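Local structure of uncharacterized protein (Plasmodium falciparum, 1ZSO) at residues B[18-23]-B[96-101]; B[36-41]-B[48-53]; B[69-74]-B[110-115]; B[136-141]-B[154-159]. The protein is of unknown function but belongs to the UPF0587 family, whose members are thought to bind zinc, and so may bind a zinc ion. All coordinates share one frame; numbering follows the deposited sequence.

How the interactions relate
Interactions 1 and 4 meet where strands 9-21 and 152-163 run side by side, with Glu19 O 2.9 Å from Tyr157 N, whereas interactions 2 and 3 meet across strands 34-40 and 112-117, with Asn37 O 2.8 Å from Ile115 N. The centres of interactions 1 and 3 lie about 33 Å apart, on opposite sides of the chain's centre. Chemistry follows place. Interaction 1, at the surface, rests on two hydrogen bonds; interaction 3, a buried contact, is chiefly apolar with one indole bond. Interactions 2 and 4 are partly buried and combine backbone bonds with aliphatic packing. Interactions 2, 3 and 4 also touch the second subunit.

Interaction 1. Residues B[18-23]-B[96-101]; sequences AELENV and VNNNEW
The loop 96-101 brings Asn99 up to Glu19, their CA atoms 4.8 Å apart, as it rounds a type II beta turn from Asn97 to Glu100 closed by Glu100 N to Asn97 O (2.8 Å). Two hydrogen bonds tie this turn to the end of strand 9-21. In one, Asn99 N donates to Ala18 O at 3.0 Å. In the other, a side chain takes over the part of a backbone carbonyl: Asn98 OD1 accepts from Leu20 N at 2.6 Å, a short bond in which the donor stands 35° out of the amide's carbonyl plane. With CG of Asn98 anti to the backbone N (chi1 -176°), the amide reaches across to the strand. Its OD1 also rests on the aliphatic start of Leu20, 3.4 Å from CB, as the two side chains lie alongside, running opposite ways. Asn99 adds a lighter touch, its OD1 standing 3.8 Å from Glu19 CB. Tyr93 OH reinforces the junction by bonding both Ala18 N and Glu100 O, and Glu19 is paired through its backbone with Tyr157 of strand 152-163. The arrangement is that of a type II turn docked on a strand, an asparagine amide and a turn NH binding it in a way that resembles the pairing of a neighbouring strand at the surface of an antiparallel sheet.

Interaction 2. Residues B[36-41]-B[48-53]; sequences FNIRDS and DNIQFR
Phe36 faces both Asn49 and Ile50, which makes a G1 beta bulge in the hairpin of strands 34-40 and 46-52; Asn49, with phi at 60°, holds the left-handed backbone position of the bulge. Phe36 and Ile50 form an antiparallel hydrogen-bonded pair, Phe36 N to Ile50 O at 3.1 Å and Ile50 N to Phe36 O at 2.9 Å. On the buried face, CE2 of Phe52 comes to the edge of the Phe36 ring, 3.9 Å from Phe36 CD2, and the two side chains meet at a slant. Ile38 and Ile50 lie nearly perpendicular with methyls touching, CG2 of Ile38 against CD1 of Ile50. Phe69 also packs against Ile38, Ile50 and Phe52. The outer edge is polar. There the amide of Asn37 stacks on the carboxylate of Asp48, their planes 29° apart, while Asn37 ND2 is held by Asp116. The oxygen of the same amide meets the bulge: with CG beside the backbone N (chi1 -64°), OD1 of Asn37 accepts from Asn49 N in the carbonyl plane, at 3.0 Å. Farther along, a water molecule donates to Ile38 O at 2.9 Å and to Asp48 OD1 at 3.2 Å.

Interaction 3. Residues B[69-74]-B[110-115]; sequences FMIKWT and RGIELI
Ile112 makes the tight part of this contact, pressing its CD1 against Ile71 CG2 at 3.7 Å while its CG1 meets the edge of the Trp73 indole, 3.9 Å from NE1. The same Ile71 methyl lies over one face of that indole, toward the rim, 3.6 Å above the ring plane, so the ring is held on a face and along an edge. Its polar atom is served too: a chi1 of -77° sets Trp73 CG beside its own N, from where NE1 reaches Gly111 O and donates at 3.1 Å, a bent bond of 137° with the acceptor lifted out of the ring plane. The grip slackens at Phe69, where the ring edge comes only to 4.2 Å, CD2 to Ile112 CD1. The backbones stay well apart, 8.6 Å between the CA atoms of Ile71 and Ile112. The arrangement is one of sheet-against-sheet packing: side chains of strand 69-71, outermost in its six-stranded sheet within the chain, and the loop after it, meet strand 112-117, which begins beyond Gly111 and belongs to a separate three-stranded antiparallel sheet.

Interaction 4. Residues B[136-141]-B[154-159]; sequences VNLSDQ and VGIYNL
A chi1 of 169° turns Leu159 CG away from its own N and lays CD2 against Leu138, 3.7 Å from its CB, while Leu138 swings CG beside its own backbone N (chi1 -69°) and sends CD2 on to Ile156 CG2 at 3.9 Å. Leu138 thus stands roughly perpendicular to both partners on strand 152-163, CB facing Leu159 and the CD2 branch facing Ile156. Leu26, Phe123 and Trp143 also pack on Leu138, so this is the buried side of the contact. The backbone link lies one turn further on: Leu159 N donates to Gln141 O at 2.8 Å. Two turns shape the loop that offers this carbonyl. Asn137 opens an Asx turn, its OD1 accepting from Ser139 N at 2.8 Å and from Ser139 OG at 3.0 Å, the hydroxyl on a lone pair and the backbone NH of Ser139 tilted out of the carbonyl plane. A type I beta turn from Leu138 to Gln141 follows, closed by Gln141 N to Leu138 O. Strand 152-163 answers with a corner of its own at Asn158, whose backbone N is bonded to Asn142 OD1. Gln141 brings its CG within 3.2 Å of Leu159 O; the bend at chi2 then carries the amide onward, and OE1 is hydrogen-bonded to Tyr161 OH. On the far side of the loop Ser139 OG makes a weak hydrogen bond to Glu75 of the second subunit.

Interaction 1. Residues B[18-23]-B[96-101]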
loop_
_atom_site.group_PDB
_atom_site.type_symbol
_atom_site.label_atom_id
_atom_site.label_comp_id
_atom_site.label_asym_id
_atom_site.label_seq_id
_atom_site.Cartn_x
_atom_site.Cartn_y
_atom_site.Cartn_z
ATOM N N ALA B 18 21.417 -8.025 18.334
ATOM C CA ALA B 18 20.704 -8.848 19.300
ATOM C C ALA B 18 21.697 -9.827 19.861
ATOM O O ALA B 18 22.709 -10.147 19.216
ATOM C CB ALA B 18 19.524 -9.594 18.657
ATOM N N GLU B 19 21.407 -10.237 21.088
ATOM C CA GLU B 19 22.207 -11.194 21.831
ATOM C C GLU B 19 21.636 -12.613 21.584
ATOM O O GLU B 19 20.421 -12.857 21.727
ATOM C CB GLU B 19 22.207 -10.757 23.315
ATOM C CG GLU B 19 22.520 -11.822 24.346
ATOM C CD GLU B 19 22.669 -11.225 25.760
ATOM O OE1 GLU B 19 22.270 -10.050 25.962
ATOM O OE2 GLU B 19 23.190 -11.924 26.661
ATOM N N LEU B 20 22.525 -13.517 21.179
ATOM C CA LEU B 20 22.138 -14.808 20.634
ATOM C C LEU B 20 22.514 -15.948 21.543
ATOM O O LEU B 20 23.628 -16.022 22.052
ATOM C CB LEU B 20 22.790 -15.055 19.282
ATOM C CG LEU B 20 22.525 -14.031 18.192
ATOM C CD1 LEU B 20 23.230 -14.425 16.911
ATOM C CD2 LEU B 20 21.020 -13.816 17.986
ATOM N N GLU B 21 21.540 -16.825 21.738
ATOM C CA GLU B 21 21.729 -18.047 22.487
ATOM C C GLU B 21 21.365 -19.223 21.568
ATOM O O GLU B 21 20.197 -19.424 21.214
ATOM C CB GLU B 21 20.889 -18.017 23.771
ATOM C CG GLU B 21 20.751 -19.360 24.487
ATOM C CD GLU B 21 21.925 -19.729 25.401
ATOM O OE1 GLU B 21 22.981 -19.034 25.383
ATOM O OE2 GLU B 21 21.763 -20.742 26.148
ATOM N N ASN B 22 22.374 -19.964 21.150
ATOM C CA ASN B 22 22.146 -21.228 20.467
ATOM C C ASN B 22 21.395 -21.033 19.134
ATOM O O ASN B 22 20.693 -21.919 18.638
ATOM C CB ASN B 22 21.465 -22.206 21.430
ATOM C CG ASN B 22 22.448 -22.811 22.419
ATOM O OD1 ASN B 22 23.637 -22.720 22.228
ATOM N ND2 ASN B 22 21.961 -23.435 23.448
ATOM N N VAL B 23 21.613 -19.862 18.552
ATOM C CA VAL B 23 21.059 -19.476 17.245
ATOM C C VAL B 23 22.138 -19.439 16.169
ATOM O O VAL B 23 23.201 -18.900 16.371
ATOM C CB VAL B 23 20.426 -18.062 17.321
ATOM C CG1 VAL B 23 20.046 -17.563 15.941
ATOM C CG2 VAL B 23 19.216 -18.062 18.239
ATOM N N VAL B 96 28.074 -15.326 14.287
ATOM C CA VAL B 96 29.286 -14.547 14.317
ATOM C C VAL B 96 29.035 -13.059 14.617
ATOM O O VAL B 96 29.928 -12.364 15.117
ATOM C CB VAL B 96 30.084 -14.732 12.998
ATOM C CG1 VAL B 96 29.438 -13.976 11.821
ATOM C CG2 VAL B 96 31.536 -14.293 13.197
ATOM N N ASN B 97 27.823 -12.571 14.332
ATOM C CA ASN B 97 27.483 -11.167 14.581
ATOM C C ASN B 97 26.904 -10.963 15.972
ATOM O O ASN B 97 26.376 -9.886 16.292
ATOM C CB ASN B 97 26.441 -10.647 13.558
ATOM C CG ASN B 97 26.757 -11.062 12.131
ATOM O OD1 ASN B 97 25.903 -11.654 11.434
ATOM N ND2 ASN B 97 27.988 -10.771 11.687
ATOM N N ASN B 98 26.954 -12.013 16.786
ATOM C CA ASN B 98 26.368 -11.959 18.106
ATOM C C ASN B 98 26.764 -10.681 18.869
ATOM O O ASN B 98 27.963 -10.392 19.108
ATOM C CB ASN B 98 26.742 -13.210 18.919
ATOM C CG ASN B 98 26.066 -13.233 20.284
ATOM O OD1 ASN B 98 24.937 -12.755 20.435
ATOM N ND2 ASN B 98 26.754 -13.777 21.284
ATOM N N ASN B 99 25.733 -9.930 19.243
ATOM C CA ASN B 99 25.877 -8.656 19.947
ATOM C C ASN B 99 26.612 -7.536 19.211
ATOM O O ASN B 99 27.085 -6.576 19.841
ATOM C CB ASN B 99 26.460 -8.845 21.358
ATOM C CG ASN B 99 25.463 -8.419 22.460
ATOM O OD1 ASN B 99 24.358 -7.876 22.180
ATOM N ND2 ASN B 99 25.854 -8.644 23.715
ATOM N N GLU B 100 26.664 -7.621 17.886
ATOM C CA GLU B 100 27.269 -6.549 17.089
ATOM C C GLU B 100 26.186 -5.975 16.205
ATOM O O GLU B 100 25.310 -6.725 15.724
ATOM C CB GLU B 100 28.399 -7.045 16.181
ATOM C CG GLU B 100 29.527 -7.784 16.849
ATOM C CD GLU B 100 30.386 -8.557 15.833
ATOM O OE1 GLU B 100 30.189 -8.374 14.601
ATOM O OE2 GLU B 100 31.233 -9.365 16.269
ATOM N N TRP B 101 26.256 -4.662 15.996
ATOM C CA TRP B 101 25.408 -3.977 14.996
ATOM C C TRP B 101 25.686 -4.542 13.610
ATOM O O TRP B 101 26.809 -4.920 13.300
ATOM C CB TRP B 101 25.666 -2.472 15.014
ATOM C CG TRP B 101 24.962 -1.805 16.154
ATOM C CD1 TRP B 101 25.514 -1.347 17.312
ATOM C CD2 TRP B 101 23.540 -1.556 16.262
ATOM N NE1 TRP B 101 24.528 -0.819 18.127
ATOM C CE2 TRP B 101 23.315 -0.930 17.494
ATOM C CE3 TRP B 101 22.458 -1.808 15.438
ATOM C CZ2 TRP B 101 22.054 -0.557 17.916
ATOM C CZ3 TRP B 101 21.214 -1.424 15.853
ATOM C CH2 TRP B 101 21.015 -0.815 17.082
#

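Interaction 2. Residues B[36-41]-B[48-53]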
loop_
_atom_site.group_PDB
_atom_site.type_symbol
_atom_site.label_atom_id
_atom_site.label_comp_id
_atom_site.label_asym_id
_atom_site.label_seq_id
_atom_site.Cartn_x
_atom_site.Cartn_y
_atom_site.Cartn_z
ATOM N N PHE B 36 6.604 0.439 9.195
ATOM C CA PHE B 36 7.357 1.663 9.482
ATOM C C PHE B 36 6.397 2.736 9.857
ATOM O O PHE B 36 5.228 2.725 9.429
ATOM C CB PHE B 36 8.128 2.131 8.247
ATOM C CG PHE B 36 9.316 1.266 7.906
ATOM C CD1 PHE B 36 10.486 1.393 8.606
ATOM C CD2 PHE B 36 9.249 0.345 6.878
ATOM C CE1 PHE B 36 11.595 0.581 8.308
ATOM C CE2 PHE B 36 10.329 -0.458 6.571
ATOM C CZ PHE B 36 11.510 -0.333 7.285
ATOM N N ASN B 37 6.898 3.661 10.665
ATOM C CA ASN B 37 6.371 4.985 10.647
ATOM C C ASN B 37 7.214 5.846 9.701
ATOM O O ASN B 37 8.447 5.871 9.766
ATOM C CB ASN B 37 6.398 5.626 12.015
ATOM C CG ASN B 37 5.522 4.944 13.037
ATOM O OD1 ASN B 37 4.560 4.234 12.743
ATOM N ND2 ASN B 37 5.842 5.221 14.293
ATOM N N ILE B 38 6.520 6.569 8.830
ATOM C CA ILE B 38 7.157 7.450 7.856
ATOM C C ILE B 38 6.737 8.915 7.958
ATOM O O ILE B 38 5.764 9.276 8.636
ATOM C CB ILE B 38 6.875 6.961 6.440
ATOM C CG1 ILE B 38 5.376 7.092 6.149
ATOM C CG2 ILE B 38 7.408 5.488 6.302
ATOM C CD1 ILE B 38 4.998 7.060 4.657
ATOM N N ARG B 39 7.501 9.741 7.259
ATOM C CA ARG B 39 7.229 11.167 7.129
ATOM C C ARG B 39 7.492 11.638 5.694
ATOM O O ARG B 39 8.350 11.110 4.963
ATOM C CB ARG B 39 8.096 11.960 8.100
ATOM C CG ARG B 39 7.679 13.432 8.281
ATOM C CD ARG B 39 8.877 14.178 8.770
ATOM N NE ARG B 39 8.749 15.625 8.676
ATOM C CZ ARG B 39 8.439 16.405 9.708
ATOM N NH1 ARG B 39 8.184 15.861 10.901
ATOM N NH2 ARG B 39 8.357 17.734 9.535
ATOM N N ASP B 40 6.723 12.627 5.298
ATOM C CA ASP B 40 6.944 13.306 4.041
ATOM C C ASP B 40 8.288 14.044 4.117
ATOM O O ASP B 40 8.566 14.781 5.064
ATOM C CB ASP B 40 5.768 14.243 3.813
ATOM C CG ASP B 40 5.798 14.936 2.491
ATOM O OD1 ASP B 40 6.802 14.792 1.735
ATOM O OD2 ASP B 40 4.811 15.685 2.236
ATOM N N SER B 41 9.154 13.802 3.145
ATOM C CA SER B 41 10.462 14.428 3.123
ATOM C C SER B 41 10.361 15.899 2.764
ATOM O O SER B 41 11.324 16.672 2.982
ATOM C CB SER B 41 11.373 13.714 2.124
ATOM O OG SER B 41 10.851 13.782 0.819
ATOM N N ASP B 48 1.681 6.516 10.139
ATOM C CA ASP B 48 2.115 5.440 11.032
ATOM C C ASP B 48 1.748 4.077 10.490
ATOM O O ASP B 48 0.703 3.913 9.867
ATOM C CB ASP B 48 1.448 5.532 12.404
ATOM C CG ASP B 48 1.936 6.714 13.220
ATOM O OD1 ASP B 48 2.860 7.416 12.745
ATOM O OD2 ASP B 48 1.359 6.946 14.324
ATOM N N ASN B 49 2.607 3.104 10.759
ATOM C CA ASN B 49 2.257 1.698 10.557
ATOM C C ASN B 49 1.908 1.412 9.111
ATOM O O ASN B 49 0.842 0.851 8.819
ATOM C CB ASN B 49 1.058 1.346 11.441
ATOM C CG ASN B 49 0.755 -0.180 11.465
ATOM O OD1 ASN B 49 1.652 -1.017 11.643
ATOM N ND2 ASN B 49 -0.524 -0.530 11.297
ATOM N N ILE B 50 2.765 1.844 8.190
ATOM C CA ILE B 50 2.584 1.427 6.843
ATOM C C ILE B 50 3.112 0.032 6.822
ATOM O O ILE B 50 4.009 -0.328 7.628
ATOM C CB ILE B 50 3.325 2.278 5.807
ATOM C CG1 ILE B 50 4.845 2.190 5.994
ATOM C CG2 ILE B 50 2.845 3.688 5.875
ATOM C CD1 ILE B 50 5.574 2.507 4.793
ATOM N N GLN B 51 2.564 -0.755 5.911
ATOM C CA GLN B 51 2.934 -2.164 5.810
ATOM C C GLN B 51 3.211 -2.559 4.344
ATOM O O GLN B 51 2.474 -2.218 3.395
ATOM C CB GLN B 51 1.835 -3.066 6.400
ATOM C CG GLN B 51 1.291 -2.677 7.764
ATOM C CD GLN B 51 0.118 -3.537 8.170
ATOM O OE1 GLN B 51 -0.552 -4.092 7.328
ATOM N NE2 GLN B 51 -0.120 -3.668 9.464
ATOM N N PHE B 52 4.250 -3.315 4.141
ATOM C CA PHE B 52 4.495 -3.792 2.768
ATOM C C PHE B 52 5.429 -4.959 2.777
ATOM O O PHE B 52 6.124 -5.165 3.750
ATOM C CB PHE B 52 5.029 -2.664 1.849
ATOM C CG PHE B 52 6.432 -2.227 2.165
ATOM C CD1 PHE B 52 7.514 -2.855 1.574
ATOM C CD2 PHE B 52 6.657 -1.176 3.023
ATOM C CE1 PHE B 52 8.774 -2.484 1.868
ATOM C CE2 PHE B 52 7.916 -0.797 3.346
ATOM C CZ PHE B 52 8.981 -1.427 2.761
ATOM N N ARG B 53 5.442 -5.705 1.673
ATOM C CA ARG B 53 6.413 -6.793 1.406
ATOM C C ARG B 53 7.301 -6.482 0.213
ATOM O O ARG B 53 6.871 -5.804 -0.711
ATOM C CB ARG B 53 5.689 -8.096 1.102
ATOM C CG ARG B 53 4.993 -8.703 2.316
ATOM C CD ARG B 53 3.609 -9.180 1.944
ATOM N NE ARG B 53 2.849 -8.070 1.335
ATOM C CZ ARG B 53 2.122 -7.183 2.021
ATOM N NH1 ARG B 53 2.011 -7.299 3.345
ATOM N NH2 ARG B 53 1.498 -6.189 1.380
HETATM O O HOH W 1 5.456 8.667 11.412
#

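Interaction 3. Residues B[69-74]-B[110-115]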
loop_
_atom_site.group_PDB
_atom_site.type_symbol
_atom_site.label_atom_id
_atom_site.label_comp_id
_atom_site.label_asym_id
_atom_site.label_seq_id
_atom_site.Cartn_x
_atom_site.Cartn_y
_atom_site.Cartn_z
ATOM N N PHE B 69 6.122 0.168 -1.967
ATOM C CA PHE B 69 5.206 1.085 -1.292
ATOM C C PHE B 69 5.182 2.452 -1.960
ATOM O O PHE B 69 6.225 2.986 -2.346
ATOM C CB PHE B 69 5.576 1.285 0.191
ATOM C CG PHE B 69 4.595 2.153 0.942
ATOM C CD1 PHE B 69 3.424 1.618 1.451
ATOM C CD2 PHE B 69 4.812 3.514 1.094
ATOM C CE1 PHE B 69 2.470 2.453 2.154
ATOM C CE2 PHE B 69 3.898 4.308 1.771
ATOM C CZ PHE B 69 2.705 3.763 2.298
HETATM N N MSE B 70 3.980 3.019 -2.034
HETATM C CA MSE B 70 3.771 4.359 -2.566
HETATM C C MSE B 70 2.740 5.191 -1.773
HETATM O O MSE B 70 1.806 4.666 -1.168
HETATM C CB MSE B 70 3.236 4.296 -3.990
HETATM C CG MSE B 70 4.237 4.108 -5.085
HETATM SE SE MSE B 70 3.321 4.755 -6.773
HETATM C CE MSE B 70 2.305 3.179 -7.161
ATOM N N ILE B 71 2.905 6.507 -1.832
ATOM C CA ILE B 71 1.972 7.408 -1.224
ATOM C C ILE B 71 1.982 8.713 -2.012
ATOM O O ILE B 71 3.022 9.161 -2.474
ATOM C CB ILE B 71 2.262 7.568 0.298
ATOM C CG1 ILE B 71 1.193 8.404 0.992
ATOM C CG2 ILE B 71 3.642 8.172 0.598
ATOM C CD1 ILE B 71 1.323 8.301 2.499
ATOM N N LYS B 72 0.796 9.271 -2.210
ATOM C CA LYS B 72 0.625 10.586 -2.757
ATOM C C LYS B 72 0.232 11.462 -1.551
ATOM O O LYS B 72 -0.916 11.454 -1.072
ATOM C CB LYS B 72 -0.441 10.568 -3.850
ATOM C CG LYS B 72 -0.770 11.904 -4.483
ATOM C CD LYS B 72 -1.834 11.697 -5.540
ATOM C CE LYS B 72 -1.829 12.793 -6.605
ATOM N NZ LYS B 72 -2.461 14.053 -6.093
ATOM N N TRP B 73 1.251 12.147 -1.026
ATOM C CA TRP B 73 1.166 12.899 0.224
ATOM C C TRP B 73 0.103 13.969 0.201
ATOM O O TRP B 73 -0.566 14.185 1.218
ATOM C CB TRP B 73 2.509 13.546 0.541
ATOM C CG TRP B 73 3.516 12.612 1.087
ATOM C CD1 TRP B 73 4.644 12.198 0.486
ATOM C CD2 TRP B 73 3.500 11.999 2.376
ATOM N NE1 TRP B 73 5.338 11.363 1.302
ATOM C CE2 TRP B 73 4.646 11.206 2.467
ATOM C CE3 TRP B 73 2.597 12.021 3.457
ATOM C CZ2 TRP B 73 4.959 10.496 3.603
ATOM C CZ3 TRP B 73 2.884 11.298 4.548
ATOM C CH2 TRP B 73 4.074 10.563 4.641
ATOM N N THR B 74 -0.061 14.632 -0.944
ATOM C CA THR B 74 -1.039 15.714 -1.066
ATOM C C THR B 74 -1.849 15.649 -2.383
ATOM O O THR B 74 -1.567 14.854 -3.286
ATOM C CB THR B 74 -0.359 17.147 -0.922
ATOM O OG1 THR B 74 0.309 17.545 -2.130
ATOM C CG2 THR B 74 0.651 17.178 0.202
ATOM N N ARG B 110 12.078 7.695 -2.093
ATOM C CA ARG B 110 11.959 8.932 -2.853
ATOM C C ARG B 110 10.712 9.689 -2.369
ATOM O O ARG B 110 9.586 9.276 -2.609
ATOM C CB ARG B 110 11.798 8.636 -4.328
ATOM C CG ARG B 110 13.106 8.362 -5.121
ATOM C CD ARG B 110 12.842 8.470 -6.668
ATOM N NE ARG B 110 14.045 8.244 -7.509
ATOM C CZ ARG B 110 14.662 7.061 -7.655
ATOM N NH1 ARG B 110 14.224 5.969 -7.028
ATOM N NH2 ARG B 110 15.733 6.966 -8.429
ATOM N N GLY B 111 10.923 10.779 -1.666
ATOM C CA GLY B 111 9.841 11.557 -1.128
ATOM C C GLY B 111 9.375 11.083 0.235
ATOM O O GLY B 111 8.381 11.585 0.784
ATOM N N ILE B 112 10.112 10.168 0.819
ATOM C CA ILE B 112 9.674 9.540 2.072
ATOM C C ILE B 112 10.907 9.355 2.974
ATOM O O ILE B 112 11.955 8.966 2.475
ATOM C CB ILE B 112 9.057 8.154 1.833
ATOM C CG1 ILE B 112 7.647 8.254 1.285
ATOM C CG2 ILE B 112 9.006 7.331 3.128
ATOM C CD1 ILE B 112 7.185 6.955 0.667
ATOM N N GLU B 113 10.752 9.641 4.261
ATOM C CA GLU B 113 11.718 9.264 5.342
ATOM C C GLU B 113 11.201 8.167 6.263
ATOM O O GLU B 113 10.136 8.309 6.851
ATOM C CB GLU B 113 11.946 10.402 6.325
ATOM C CG GLU B 113 13.125 11.215 6.125
ATOM C CD GLU B 113 12.731 12.499 5.516
ATOM O OE1 GLU B 113 12.187 12.407 4.396
ATOM O OE2 GLU B 113 12.915 13.564 6.162
ATOM N N LEU B 114 11.990 7.116 6.413
ATOM C CA LEU B 114 11.736 6.036 7.351
ATOM C C LEU B 114 12.080 6.553 8.722
ATOM O O LEU B 114 13.222 6.867 8.946
ATOM C CB LEU B 114 12.640 4.831 7.047
ATOM C CG LEU B 114 12.473 4.267 5.631
ATOM C CD1 LEU B 114 13.062 2.863 5.489
ATOM C CD2 LEU B 114 11.009 4.250 5.277
ATOM N N ILE B 115 11.091 6.668 9.626
ATOM C CA ILE B 115 11.325 7.222 10.966
ATOM C C ILE B 115 11.572 6.085 11.996
ATOM O O ILE B 115 12.636 5.996 12.637
ATOM C CB ILE B 115 10.131 8.139 11.398
ATOM C CG1 ILE B 115 9.935 9.293 10.415
ATOM C CG2 ILE B 115 10.344 8.723 12.755
ATOM C CD1 ILE B 115 11.100 10.268 10.344
#

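Interaction 4. Residues B[136-141]-B[154-159]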
loop_
_atom_site.group_PDB
_atom_site.type_symbol
_atom_site.label_atom_id
_atom_site.label_comp_id
_atom_site.label_asym_id
_atom_site.label_seq_id
_atom_site.Cartn_x
_atom_site.Cartn_y
_atom_site.Cartn_z
ATOM N N VAL B 136 8.478 -16.430 14.252
ATOM C CA VAL B 136 9.284 -15.929 15.366
ATOM C C VAL B 136 8.913 -14.476 15.589
ATOM O O VAL B 136 8.997 -13.644 14.683
ATOM C CB VAL B 136 10.790 -16.102 15.107
ATOM C CG1 VAL B 136 11.617 -15.386 16.146
ATOM C CG2 VAL B 136 11.150 -17.592 15.061
ATOM N N ASN B 137 8.410 -14.202 16.785
ATOM C CA ASN B 137 7.859 -12.894 17.108
ATOM C C ASN B 137 8.891 -12.041 17.789
ATOM O O ASN B 137 9.337 -12.371 18.876
ATOM C CB ASN B 137 6.646 -13.004 18.028
ATOM C CG ASN B 137 6.125 -11.636 18.452
ATOM O OD1 ASN B 137 6.492 -10.615 17.843
ATOM N ND2 ASN B 137 5.246 -11.600 19.485
ATOM N N LEU B 138 9.260 -10.942 17.148
ATOM C CA LEU B 138 10.247 -10.052 17.733
ATOM C C LEU B 138 9.675 -8.648 17.882
ATOM O O LEU B 138 10.408 -7.713 18.142
ATOM C CB LEU B 138 11.570 -10.074 16.944
ATOM C CG LEU B 138 12.377 -11.375 17.027
ATOM C CD1 LEU B 138 13.577 -11.397 16.068
ATOM C CD2 LEU B 138 12.896 -11.634 18.406
ATOM N N SER B 139 8.363 -8.509 17.770
ATOM C CA SER B 139 7.772 -7.222 18.023
ATOM C C SER B 139 8.048 -6.768 19.452
ATOM O O SER B 139 8.128 -5.567 19.692
ATOM C CB SER B 139 6.262 -7.193 17.723
ATOM O OG SER B 139 5.514 -7.872 18.700
ATOM N N ASP B 140 8.216 -7.700 20.393
ATOM C CA ASP B 140 8.577 -7.339 21.777
ATOM C C ASP B 140 10.107 -7.432 22.066
ATOM O O ASP B 140 10.547 -7.329 23.226
ATOM C CB ASP B 140 7.802 -8.213 22.765
ATOM C CG ASP B 140 7.935 -9.682 22.458
ATOM O OD1 ASP B 140 8.893 -10.090 21.713
ATOM O OD2 ASP B 140 7.043 -10.435 22.931
ATOM N N GLN B 141 10.880 -7.667 20.994
ATOM C CA GLN B 141 12.332 -7.532 20.961
ATOM C C GLN B 141 13.067 -8.735 21.526
ATOM O O GLN B 141 14.294 -8.712 21.661
ATOM C CB GLN B 141 12.777 -6.247 21.665
ATOM C CG GLN B 141 12.682 -4.982 20.809
ATOM C CD GLN B 141 11.301 -4.342 20.770
ATOM O OE1 GLN B 141 10.850 -3.885 19.704
ATOM N NE2 GLN B 141 10.630 -4.279 21.918
ATOM N N VAL B 154 17.017 -21.981 23.053
ATOM C CA VAL B 154 17.367 -21.132 21.916
ATOM C C VAL B 154 16.713 -19.775 22.120
ATOM O O VAL B 154 15.547 -19.706 22.388
ATOM C CB VAL B 154 16.839 -21.757 20.626
ATOM C CG1 VAL B 154 17.291 -20.977 19.459
ATOM C CG2 VAL B 154 17.300 -23.181 20.526
ATOM N N GLY B 155 17.465 -18.693 22.003
ATOM C CA GLY B 155 16.946 -17.379 22.377
ATOM C C GLY B 155 17.508 -16.201 21.586
ATOM O O GLY B 155 18.622 -16.231 21.070
ATOM N N ILE B 156 16.703 -15.161 21.479
ATOM C CA ILE B 156 17.142 -13.901 20.910
ATOM C C ILE B 156 16.731 -12.820 21.908
ATOM O O ILE B 156 15.539 -12.678 22.237
ATOM C CB ILE B 156 16.498 -13.637 19.522
ATOM C CG1 ILE B 156 17.127 -14.575 18.498
ATOM C CG2 ILE B 156 16.713 -12.155 19.080
ATOM C CD1 ILE B 156 16.211 -14.949 17.406
ATOM N N TYR B 157 17.725 -12.095 22.408
ATOM C CA TYR B 157 17.515 -11.171 23.500
ATOM C C TYR B 157 17.931 -9.774 23.114
ATOM O O TYR B 157 18.854 -9.572 22.321
ATOM C CB TYR B 157 18.367 -11.583 24.709
ATOM C CG TYR B 157 17.984 -12.901 25.338
ATOM C CD1 TYR B 157 17.203 -12.925 26.486
ATOM C CD2 TYR B 157 18.406 -14.118 24.788
ATOM C CE1 TYR B 157 16.829 -14.114 27.070
ATOM C CE2 TYR B 157 18.019 -15.347 25.363
ATOM C CZ TYR B 157 17.238 -15.332 26.504
ATOM O OH TYR B 157 16.860 -16.521 27.141
ATOM N N ASN B 158 17.250 -8.825 23.734
ATOM C CA ASN B 158 17.563 -7.436 23.668
ATOM C C ASN B 158 17.751 -7.056 22.221
ATOM O O ASN B 158 18.822 -6.600 21.834
ATOM C CB ASN B 158 18.808 -7.127 24.521
ATOM C CG ASN B 158 19.100 -5.612 24.648
ATOM O OD1 ASN B 158 18.244 -4.785 24.371
ATOM N ND2 ASN B 158 20.316 -5.268 25.087
ATOM N N LEU B 159 16.721 -7.280 21.407
ATOM C CA LEU B 159 16.801 -6.915 19.977
ATOM C C LEU B 159 16.762 -5.398 19.896
ATOM O O LEU B 159 15.904 -4.752 20.517
ATOM C CB LEU B 159 15.674 -7.567 19.147
ATOM C CG LEU B 159 15.504 -7.039 17.711
ATOM C CD1 LEU B 159 16.668 -7.448 16.770
ATOM C CD2 LEU B 159 14.147 -7.392 17.129
#